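Local coordinates for DUF871 domain-containing protein (Enterococcus faecalis, PDB 2P0O) that is of unknown function but probably hydrolyses glycosides of 6-phospho-N-acetylmuramic acid in cell-wall recycling, at residues G200-A205 with E228-Q233; P179-T184 with P224-R229. All coordinates share one frame; numbering follows the deposited sequence.

Interaction 1. Residues G200-A205 with E228-Q233; sequences GQNPFA and ERTMAQ
The start of helix 203-212, which leads from barrel strand 173-178 to strand 218-221, packs here against the first turns of helix 228-240, which follows strand 218-221 in the TIM barrel. Asn-202 and Gln-233 meet amide to amide from opposite directions: Asn-202 ND2 donates to Gln-233 OE1 over 3.0 Å in a fairly straight bond (161°), with the two amide planes 23° apart. Asn-202 is also the N-cap residue of helix 203-212. With CG anti to the backbone N (chi1 -177°), its OD1 turns back to the helix start and accepts weak bonds from Phe-204 N and Ala-205 N. Next to this polar pair Gln-233 CB lies over one face of the Phe-204 ring, offset toward the rim, in a CH-pi contact 4.0 Å from the centroid, while Gln-233 O approaches the ring at Phe-204 CE1 (3.5 Å). Thr-230 CG2 sits against the first turn, 3.8 Å from Phe-204 N and 4.0 Å from Pro-203 CB; its hydroxyl bonds Ser-227 OG and probably Asp-181 OD2. Gln-233 NE2 is bonded to Leu-244 O and Asp-342 OD1, so both ends of this buried amide are engaged and its rotation is fixed, while Asn-202 spends one amide on capping its own helix and tying it to the next.

Interaction 2. Residues P179-T184 with P224-R229; sequences PGDGQT and PTISER
Asp-181 reaches over the backbone at Ile-226 and Ser-227, its OD1 accepting from Ser-227 N over 2.9 Å. The bond is straight (165°) but comes from above the carboxylate plane. A chi1 of 61° sets CG between the backbone N and the carbonyl carbon, which brings Asp-181 OD1 close to Ile-226 CA as well, at 3.3 Å. The second oxygen, OD2, lies on the side of the Ser-227 hydroxyl; one water spans the two, donating to Asp-181 OD2 over 3.1 Å and lying 2.6 Å from Ser-227 OG. Lys-341 adds a salt bridge to OD2, beside its probable bond to Thr-230. Ser-227 is the N-cap of helix 228-240, so the carboxylate grips the N-H of the residue that opens this helix. These segments are the loops that leave the C-terminal ends of neighbouring barrel strands 173-178 and 218-221, and they pair roughly antiparallel. This is the end of a TIM barrel where active sites lie, although no catalytic residue is established here. Thr-225 turns its hydroxyl onto the opposite loop: Thr-225 OG1 accepts from Gln-183 N at 2.7 Å, nearly straight (174°). Thr-225 O accepts from Gly-182 N at 3.1 Å, and Thr-225 N returns a weak bond to Gln-183 O. Gly-180 CA lies 3.7 Å from Thr-225 O, and Gly-180 and Gly-182 let the two backbones come this close. Pro-224 closes the far end, its CD 3.0 Å from Gln-183 O and its CB alongside Gln-183 CB.

Overall arrangement
Interactions 1 and 2 lie side by side, their centres about 8 Å apart, and share Glu-228 and Arg-229 at the start of helix 228-240. Asp-181 of interaction 2 joins them: its OD2 lies 2.5 Å from Thr-230 OG1 of interaction 1, a probable hydrogen bond. Pro-203 packs beside it, with CB 3.2 Å from Pro-179 O, and CG of the selenomethionine Met-231 lies 3.5 Å from Ile-226 CD1. Arg-229 extends from the shared turn to salt bridges with Asp-342 and Glu-246, in the part of the chain that follows the barrel. The sodium ion is bound by Met-211, Asp-213 and Val-216, around the end of helix 203-212, the helix that starts in interaction 1.

Interaction 1. Residues G200-A205 with E228-Q233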
loop_
_atom_site.group_PDB
_atom_site.type_symbol
_atom_site.label_atom_id
_atom_site.label_comp_id
_atom_site.label_asym_id
_atom_site.label_seq_id
_atom_site.Cartn_x
_atom_site.Cartn_y
_atom_site.Cartn_z
ATOM N N GLY A 200 -1.972 -5.913 11.021
ATOM C CA GLY A 200 -3.255 -6.571 10.834
ATOM C C GLY A 200 -4.302 -5.687 10.174
ATOM O O GLY A 200 -5.493 -5.995 10.270
ATOM N N GLN A 201 -3.875 -4.591 9.528
ATOM C CA GLN A 201 -4.840 -3.671 8.888
ATOM C C GLN A 201 -4.966 -3.926 7.361
ATOM O O GLN A 201 -4.140 -4.618 6.774
ATOM C CB GLN A 201 -4.494 -2.185 9.147
ATOM C CG GLN A 201 -4.510 -1.725 10.629
ATOM C CD GLN A 201 -5.762 -2.137 11.392
ATOM O OE1 GLN A 201 -6.888 -1.832 10.994
ATOM N NE2 GLN A 201 -5.570 -2.846 12.494
ATOM N N ASN A 202 -6.020 -3.383 6.757
ATOM C CA ASN A 202 -6.263 -3.473 5.312
ATOM C C ASN A 202 -5.061 -2.869 4.596
ATOM O O ASN A 202 -4.795 -1.688 4.752
ATOM C CB ASN A 202 -7.544 -2.689 4.942
ATOM C CG ASN A 202 -7.902 -2.806 3.465
ATOM O OD1 ASN A 202 -7.034 -2.998 2.603
ATOM N ND2 ASN A 202 -9.184 -2.720 3.170
ATOM N N PRO A 203 -4.301 -3.698 3.868
ATOM C CA PRO A 203 -3.136 -3.205 3.126
ATOM C C PRO A 203 -3.457 -2.120 2.103
ATOM O O PRO A 203 -2.638 -1.207 1.889
ATOM C CB PRO A 203 -2.591 -4.467 2.424
ATOM C CG PRO A 203 -3.161 -5.621 3.201
ATOM C CD PRO A 203 -4.469 -5.163 3.756
ATOM N N PHE A 204 -4.617 -2.206 1.457
ATOM C CA PHE A 204 -5.011 -1.180 0.485
ATOM C C PHE A 204 -5.133 0.179 1.153
ATOM O O PHE A 204 -4.612 1.162 0.641
ATOM C CB PHE A 204 -6.315 -1.566 -0.255
ATOM C CG PHE A 204 -6.967 -0.417 -1.006
ATOM C CD1 PHE A 204 -6.456 0.013 -2.229
ATOM C CD2 PHE A 204 -8.103 0.211 -0.497
ATOM C CE1 PHE A 204 -7.042 1.066 -2.931
ATOM C CE2 PHE A 204 -8.701 1.265 -1.182
ATOM C CZ PHE A 204 -8.164 1.709 -2.405
ATOM N N ALA A 205 -5.844 0.232 2.286
ATOM C CA ALA A 205 -6.004 1.493 2.994
ATOM C C ALA A 205 -4.643 2.006 3.492
ATOM O O ALA A 205 -4.402 3.198 3.501
ATOM C CB ALA A 205 -6.970 1.333 4.185
ATOM N N GLU A 228 -7.052 -11.747 -2.766
ATOM C CA GLU A 228 -7.856 -11.349 -3.915
ATOM C C GLU A 228 -8.735 -10.115 -3.643
ATOM O O GLU A 228 -8.879 -9.241 -4.510
ATOM C CB GLU A 228 -8.723 -12.530 -4.397
ATOM C CG GLU A 228 -7.913 -13.739 -4.880
ATOM C CD GLU A 228 -7.589 -13.689 -6.383
ATOM O OE1 GLU A 228 -8.007 -12.713 -7.065
ATOM O OE2 GLU A 228 -6.924 -14.634 -6.888
ATOM N N ARG A 229 -9.306 -10.049 -2.442
ATOM C CA ARG A 229 -10.164 -8.961 -2.026
ATOM C C ARG A 229 -9.418 -7.630 -2.058
ATOM O O ARG A 229 -9.944 -6.579 -2.502
ATOM C CB ARG A 229 -10.635 -9.228 -0.592
ATOM C CG ARG A 229 -11.717 -8.267 -0.106
ATOM C CD ARG A 229 -12.062 -8.529 1.368
ATOM N NE ARG A 229 -13.240 -7.763 1.764
ATOM C CZ ARG A 229 -13.240 -6.478 2.136
ATOM N NH1 ARG A 229 -12.110 -5.767 2.177
ATOM N NH2 ARG A 229 -14.382 -5.899 2.458
ATOM N N THR A 230 -8.198 -7.678 -1.530
ATOM C CA THR A 230 -7.363 -6.505 -1.434
ATOM C C THR A 230 -6.861 -6.093 -2.818
ATOM O O THR A 230 -6.832 -4.912 -3.135
ATOM C CB THR A 230 -6.219 -6.757 -0.411
ATOM O OG1 THR A 230 -6.820 -7.040 0.853
ATOM C CG2 THR A 230 -5.325 -5.546 -0.269
HETATM N N MSE A 231 -6.456 -7.071 -3.621
HETATM C CA MSE A 231 -6.134 -6.825 -5.046
HETATM C C MSE A 231 -7.255 -6.067 -5.784
HETATM O O MSE A 231 -6.998 -5.129 -6.558
HETATM C CB MSE A 231 -5.859 -8.144 -5.776
HETATM C CG MSE A 231 -4.630 -8.830 -5.240
HETATM SE SE MSE A 231 -4.256 -10.581 -6.029
HETATM C CE MSE A 231 -3.814 -9.993 -7.831
ATOM N N ALA A 232 -8.489 -6.497 -5.526
ATOM C CA ALA A 232 -9.688 -5.925 -6.156
ATOM C C ALA A 232 -9.855 -4.481 -5.752
ATOM O O ALA A 232 -10.286 -3.668 -6.568
ATOM C CB ALA A 232 -10.915 -6.717 -5.780
ATOM N N GLN A 233 -9.516 -4.163 -4.490
ATOM C CA GLN A 233 -9.608 -2.793 -4.000
ATOM C C GLN A 233 -8.552 -1.919 -4.699
ATOM O O GLN A 233 -8.888 -0.825 -5.165
ATOM C CB GLN A 233 -9.521 -2.727 -2.473
ATOM C CG GLN A 233 -10.827 -3.188 -1.809
ATOM C CD GLN A 233 -10.788 -3.141 -0.292
ATOM O OE1 GLN A 233 -9.844 -3.628 0.335
ATOM N NE2 GLN A 233 -11.822 -2.578 0.307
#

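Interaction 2. Residues P179-T184 with P224-R229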
loop_
_atom_site.group_PDB
_atom_site.type_symbol
_atom_site.label_atom_id
_atom_site.label_comp_id
_atom_site.label_asym_id
_atom_site.label_seq_id
_atom_site.Cartn_x
_atom_site.Cartn_y
_atom_site.Cartn_z
ATOM N N PRO A 179 2.080 -4.257 5.224
ATOM C CA PRO A 179 1.975 -5.711 5.256
ATOM C C PRO A 179 1.031 -6.212 4.157
ATOM O O PRO A 179 0.249 -5.430 3.585
ATOM C CB PRO A 179 1.403 -5.985 6.653
ATOM C CG PRO A 179 0.545 -4.773 6.942
ATOM C CD PRO A 179 1.279 -3.604 6.281
ATOM N N GLY A 180 1.127 -7.493 3.834
ATOM C CA GLY A 180 0.151 -8.132 2.959
ATOM C C GLY A 180 -0.796 -9.008 3.776
ATOM O O GLY A 180 -0.527 -9.300 4.951
ATOM N N ASP A 181 -1.894 -9.440 3.161
ATOM C CA ASP A 181 -2.919 -10.202 3.860
ATOM C C ASP A 181 -3.367 -11.444 3.105
ATOM O O ASP A 181 -4.412 -12.015 3.448
ATOM C CB ASP A 181 -4.138 -9.302 4.132
ATOM C CG ASP A 181 -4.779 -8.757 2.834
ATOM O OD1 ASP A 181 -4.135 -8.816 1.765
ATOM O OD2 ASP A 181 -5.915 -8.239 2.898
ATOM N N GLY A 182 -2.600 -11.845 2.083
ATOM C CA GLY A 182 -2.789 -13.113 1.378
ATOM C C GLY A 182 -1.898 -14.158 2.063
ATOM O O GLY A 182 -2.214 -14.630 3.164
ATOM N N GLN A 183 -0.783 -14.497 1.410
ATOM C CA GLN A 183 0.305 -15.262 1.997
ATOM C C GLN A 183 1.250 -14.401 2.816
ATOM O O GLN A 183 2.009 -13.594 2.252
ATOM C CB GLN A 183 1.146 -15.909 0.903
ATOM C CG GLN A 183 0.966 -17.381 0.757
ATOM C CD GLN A 183 1.977 -17.949 -0.241
ATOM O OE1 GLN A 183 1.629 -18.258 -1.390
ATOM N NE2 GLN A 183 3.247 -18.038 0.186
ATOM N N THR A 184 1.233 -14.608 4.128
ATOM C CA THR A 184 2.108 -13.852 5.024
ATOM C C THR A 184 3.423 -14.612 5.240
ATOM O O THR A 184 3.449 -15.838 5.198
ATOM C CB THR A 184 1.429 -13.523 6.363
ATOM O OG1 THR A 184 0.940 -14.734 6.949
ATOM C CG2 THR A 184 0.268 -12.558 6.148
ATOM N N PRO A 224 4.596 -11.892 1.004
ATOM C CA PRO A 224 4.515 -12.495 -0.333
ATOM C C PRO A 224 3.343 -12.081 -1.242
ATOM O O PRO A 224 3.558 -11.912 -2.444
ATOM C CB PRO A 224 4.474 -14.004 -0.041
ATOM C CG PRO A 224 5.299 -14.158 1.244
ATOM C CD PRO A 224 4.904 -12.896 2.039
ATOM N N THR A 225 2.128 -11.975 -0.707
ATOM C CA THR A 225 0.971 -11.620 -1.513
ATOM C C THR A 225 -0.063 -10.886 -0.664
ATOM O O THR A 225 -0.045 -10.921 0.586
ATOM C CB THR A 225 0.246 -12.863 -2.140
ATOM O OG1 THR A 225 -0.392 -13.620 -1.097
ATOM C CG2 THR A 225 1.201 -13.790 -2.969
ATOM N N ILE A 226 -0.981 -10.226 -1.362
ATOM C CA ILE A 226 -2.192 -9.699 -0.742
ATOM C C ILE A 226 -3.325 -10.613 -1.173
ATOM O O ILE A 226 -3.166 -11.350 -2.145
ATOM C CB ILE A 226 -2.475 -8.250 -1.172
ATOM C CG1 ILE A 226 -2.169 -8.051 -2.656
ATOM C CG2 ILE A 226 -1.688 -7.259 -0.261
ATOM C CD1 ILE A 226 -2.688 -6.745 -3.219
ATOM N N SER A 227 -4.453 -10.576 -0.464
ATOM C CA SER A 227 -5.607 -11.403 -0.823
ATOM C C SER A 227 -6.266 -10.890 -2.111
ATOM O O SER A 227 -6.059 -9.744 -2.503
ATOM C CB SER A 227 -6.638 -11.369 0.292
ATOM O OG SER A 227 -7.184 -10.062 0.362
ATOM N N GLU A 228 -7.052 -11.747 -2.766
ATOM C CA GLU A 228 -7.856 -11.349 -3.915
ATOM C C GLU A 228 -8.735 -10.115 -3.643
ATOM O O GLU A 228 -8.879 -9.241 -4.510
ATOM C CB GLU A 228 -8.723 -12.530 -4.397
ATOM C CG GLU A 228 -7.913 -13.739 -4.880
ATOM C CD GLU A 228 -7.589 -13.689 -6.383
ATOM O OE1 GLU A 228 -8.007 -12.713 -7.065
ATOM O OE2 GLU A 228 -6.924 -14.634 -6.888
ATOM N N ARG A 229 -9.306 -10.049 -2.442
ATOM C CA ARG A 229 -10.164 -8.961 -2.026
ATOM C C ARG A 229 -9.418 -7.630 -2.058
ATOM O O ARG A 229 -9.944 -6.579 -2.502
ATOM C CB ARG A 229 -10.635 -9.228 -0.592
ATOM C CG ARG A 229 -11.717 -8.267 -0.106
ATOM C CD ARG A 229 -12.062 -8.529 1.368
ATOM N NE ARG A 229 -13.240 -7.763 1.764
ATOM C CZ ARG A 229 -13.240 -6.478 2.136
ATOM N NH1 ARG A 229 -12.110 -5.767 2.177
ATOM N NH2 ARG A 229 -14.382 -5.899 2.458
HETATM O O HOH W 1 -8.403 -10.089 2.661
#